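Local coordinates for protein pollen receptor-like kinase 3 (Arabidopsis thaliana, PDB 5WLS) that probably perceives signals at the pollen cell surface through a leucine-rich-repeat ectodomain resembling the SERK co-receptors, at residues A[19-24]-A[46-51]. Sequence-based numbering, arbitrary orientation.
Sequences NSWRTG and IHVTRL
Trp21 meets Val48 and Ile46 through the far end of its indole, an example of an aromatic residue packing a cap loop against the first strands of a repeat solenoid. The chain reaches it through Asn19 and Ser20, where the peptide bond before each is modelled cis and Asn19 is poorly ordered. At Trp21 the bond to CB heads toward segment 46-51; with CG anti to the carbonyl carbon (chi1 -72°) and chi2 near 12°, the six-membered ring leads toward Val48 and Ile46. Its CZ2 lies 3.8 Å from Val48 CG1, and CH2 stands slightly farther from the same methyl, at 4.1 Å. The methyl approaches the ring obliquely. Ile46 instead brings CG2 up to the rim of the indole, near the ring plane, where it is 4.3 Å from CH2. Both approach at the CZ2-CH2 side of the ring, with CH2 common to the two.

This is the N-terminal cap of a leucine-rich-repeat domain: the loop between helix 3-9 and strand 35-38 sends its tryptophan against strand 42-47 and the residues just beyond, and strand 42-47 pairs in turn with strand 70-72 of the parallel repeat sheet. The polar edge of the indole is satisfied within the cap, NE1 donating to Phe33 O, which together with the stacked ring of Trp32 and a cation-pi contact from Arg9 should restrict the ring's rotation. Beyond Trp21 the chain leads away from the strand: Arg22 N makes a weak hydrogen bond back to Ser20 O, and Thr23 rests on Arg6 of helix 3-9.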
ATOM      1  N   ASN A  19       4.902  23.526  -0.901  1.00108.52           N
ATOM      2  CA  ASN A  19       5.102  24.973  -0.850  1.00111.29           C
ATOM      3  C   ASN A  19       5.240  25.479  -2.289  1.00117.33           C
ATOM      4  O   ASN A  19       6.337  25.544  -2.842  1.00131.50           O
ATOM      5  CB  ASN A  19       6.318  25.374  -0.025  1.00105.33           C
ATOM      6  CG  ASN A  19       6.092  26.673   0.725  1.00100.69           C
ATOM      7  OD1 ASN A  19       5.013  27.257   0.641  1.00104.83           O
ATOM      8  ND2 ASN A  19       7.096  27.123   1.468  1.00 92.60           N
ATOM      9  N   SER A  20       4.088  25.827  -2.870  1.00111.08           N
ATOM     10  CA  SER A  20       2.849  25.625  -2.127  1.00 97.48           C
ATOM     11  C   SER A  20       1.704  24.986  -2.882  1.00 81.58           C
ATOM     12  O   SER A  20       1.673  24.928  -4.110  1.00 74.37           O
ATOM     13  CB  SER A  20       2.327  26.953  -1.571  1.00100.17           C
ATOM     14  OG  SER A  20       1.002  26.792  -1.086  1.00 97.51           O
ATOM     15  N   TRP A  21       0.732  24.546  -2.092  1.00 80.59           N
ATOM     16  CA  TRP A  21      -0.534  24.026  -2.593  1.00 78.71           C
ATOM     17  C   TRP A  21      -1.607  25.092  -2.390  1.00 82.56           C
ATOM     18  O   TRP A  21      -2.578  24.932  -1.645  1.00 83.62           O
ATOM     19  CB  TRP A  21      -0.888  22.715  -1.889  1.00 79.83           C
ATOM     20  CG  TRP A  21      -0.035  21.535  -2.308  1.00 79.27           C
ATOM     21  CD1 TRP A  21       1.120  21.573  -3.035  1.00 83.04           C
ATOM     22  CD2 TRP A  21      -0.301  20.146  -2.055  1.00 66.60           C
ATOM     23  NE1 TRP A  21       1.599  20.298  -3.234  1.00 68.24           N
ATOM     24  CE2 TRP A  21       0.745  19.406  -2.644  1.00 62.46           C
ATOM     25  CE3 TRP A  21      -1.310  19.460  -1.375  1.00 62.11           C
ATOM     26  CZ2 TRP A  21       0.803  18.014  -2.580  1.00 58.32           C
ATOM     27  CZ3 TRP A  21      -1.251  18.075  -1.316  1.00 61.20           C
ATOM     28  CH2 TRP A  21      -0.204  17.368  -1.914  1.00 52.18           C
ATOM     29  N   ARG A  22      -1.383  26.213  -3.074  1.00 79.88           N
ATOM     30  CA  ARG A  22      -2.206  27.399  -2.899  1.00 71.66           C
ATOM     31  C   ARG A  22      -3.635  27.129  -3.343  1.00 72.54           C
ATOM     32  O   ARG A  22      -3.872  26.605  -4.433  1.00 71.89           O
ATOM     33  CB  ARG A  22      -1.612  28.570  -3.684  1.00 73.77           C
ATOM     34  N   THR A  23      -4.588  27.502  -2.485  1.00 76.23           N
ATOM     35  CA  THR A  23      -5.986  27.142  -2.680  1.00 85.11           C
ATOM     36  C   THR A  23      -6.602  27.781  -3.919  1.00 86.24           C
ATOM     37  O   THR A  23      -7.636  27.303  -4.397  1.00 87.78           O
ATOM     38  CB  THR A  23      -6.792  27.534  -1.439  1.00 88.45           C
ATOM     39  OG1 THR A  23      -6.011  27.280  -0.265  1.00 95.95           O
ATOM     40  CG2 THR A  23      -8.084  26.732  -1.355  1.00 83.94           C
ATOM     41  N   GLY A  24      -5.999  28.835  -4.461  1.00 76.75           N
ATOM     42  CA  GLY A  24      -6.575  29.486  -5.620  1.00 79.13           C
ATOM     43  C   GLY A  24      -5.809  29.278  -6.910  1.00 77.67           C
ATOM     44  O   GLY A  24      -5.919  30.088  -7.836  1.00 84.97           O
ATOM     45  N   ILE A  46      -0.526  11.446  -6.061  1.00 38.63           N
ATOM     46  CA  ILE A  46       0.028  12.263  -4.987  1.00 46.28           C
ATOM     47  C   ILE A  46       1.317  11.602  -4.526  1.00 46.37           C
ATOM     48  O   ILE A  46       1.321  10.417  -4.174  1.00 49.66           O
ATOM     49  CB  ILE A  46      -0.956  12.426  -3.814  1.00 50.40           C
ATOM     50  CG1 ILE A  46      -2.178  13.241  -4.245  1.00 50.89           C
ATOM     51  CG2 ILE A  46      -0.265  13.078  -2.625  1.00 38.01           C
ATOM     52  CD1 ILE A  46      -3.279  13.289  -3.203  1.00 50.05           C
ATOM     53  N   HIS A  47       2.409  12.363  -4.538  1.00 46.49           N
ATOM     54  CA  HIS A  47       3.745  11.842  -4.249  1.00 46.53           C
ATOM     55  C   HIS A  47       4.434  12.806  -3.286  1.00 46.02           C
ATOM     56  O   HIS A  47       5.188  13.683  -3.711  1.00 42.33           O
ATOM     57  CB  HIS A  47       4.530  11.664  -5.553  1.00 46.82           C
ATOM     58  CG  HIS A  47       5.882  11.044  -5.380  1.00 52.71           C
ATOM     59  ND1 HIS A  47       6.691  10.727  -6.449  1.00 52.41           N
ATOM     60  CD2 HIS A  47       6.576  10.700  -4.268  1.00 55.58           C
ATOM     61  CE1 HIS A  47       7.820  10.203  -6.005  1.00 48.92           C
ATOM     62  NE2 HIS A  47       7.776  10.179  -4.685  1.00 54.02           N
ATOM     63  N   VAL A  48       4.190  12.636  -1.988  1.00 37.40           N
ATOM     64  CA  VAL A  48       4.818  13.467  -0.966  1.00 48.01           C
ATOM     65  C   VAL A  48       5.485  12.555   0.056  1.00 42.05           C
ATOM     66  O   VAL A  48       4.840  11.665   0.624  1.00 39.28           O
ATOM     67  CB  VAL A  48       3.818  14.427  -0.294  1.00 52.65           C
ATOM     68  CG1 VAL A  48       3.396  15.503  -1.276  1.00 54.16           C
ATOM     69  CG2 VAL A  48       2.594  13.691   0.200  1.00 51.42           C
ATOM     70  N   THR A  49       6.784  12.765   0.273  1.00 41.87           N
ATOM     71  CA  THR A  49       7.593  11.884   1.104  1.00 38.60           C
ATOM     72  C   THR A  49       8.532  12.708   1.973  1.00 43.99           C
ATOM     73  O   THR A  49       8.938  13.813   1.602  1.00 48.15           O
ATOM     74  CB  THR A  49       8.419  10.900   0.258  1.00 38.89           C
ATOM     75  OG1 THR A  49       9.237  11.629  -0.665  1.00 37.63           O
ATOM     76  CG2 THR A  49       7.514   9.947  -0.505  1.00 36.54           C
ATOM     77  N   ARG A  50       8.874  12.151   3.138  1.00 47.43           N
ATOM     78  CA  ARG A  50       9.867  12.733   4.044  1.00 40.00           C
ATOM     79  C   ARG A  50       9.471  14.143   4.474  1.00 42.30           C
ATOM     80  O   ARG A  50      10.299  15.056   4.518  1.00 43.29           O
ATOM     81  CB  ARG A  50      11.257  12.738   3.409  1.00 38.23           C
ATOM     82  CG  ARG A  50      11.695  11.399   2.847  1.00 42.48           C
ATOM     83  CD  ARG A  50      13.171  11.409   2.503  1.00 44.39           C
ATOM     84  NE  ARG A  50      13.557  10.236   1.725  1.00 53.85           N
ATOM     85  CZ  ARG A  50      14.018   9.101   2.236  1.00 49.93           C
ATOM     86  NH1 ARG A  50      14.169   8.964   3.545  1.00 42.15           N
ATOM     87  NH2 ARG A  50      14.336   8.100   1.426  1.00 57.14           N
ATOM     88  N   LEU A  51       8.194  14.328   4.795  1.00 38.19           N
ATOM     89  CA  LEU A  51       7.716  15.587   5.343  1.00 38.61           C
ATOM     90  C   LEU A  51       7.275  15.450   6.791  1.00 38.49           C
ATOM     91  O   LEU A  51       6.745  16.409   7.363  1.00 45.16           O
ATOM     92  CB  LEU A  51       6.567  16.143   4.501  1.00 44.09           C
ATOM     93  CG  LEU A  51       6.878  16.630   3.085  1.00 45.78           C
ATOM     94  CD1 LEU A  51       5.592  17.038   2.380  1.00 45.54           C
ATOM     95  CD2 LEU A  51       7.879  17.775   3.081  1.00 40.20           C
TER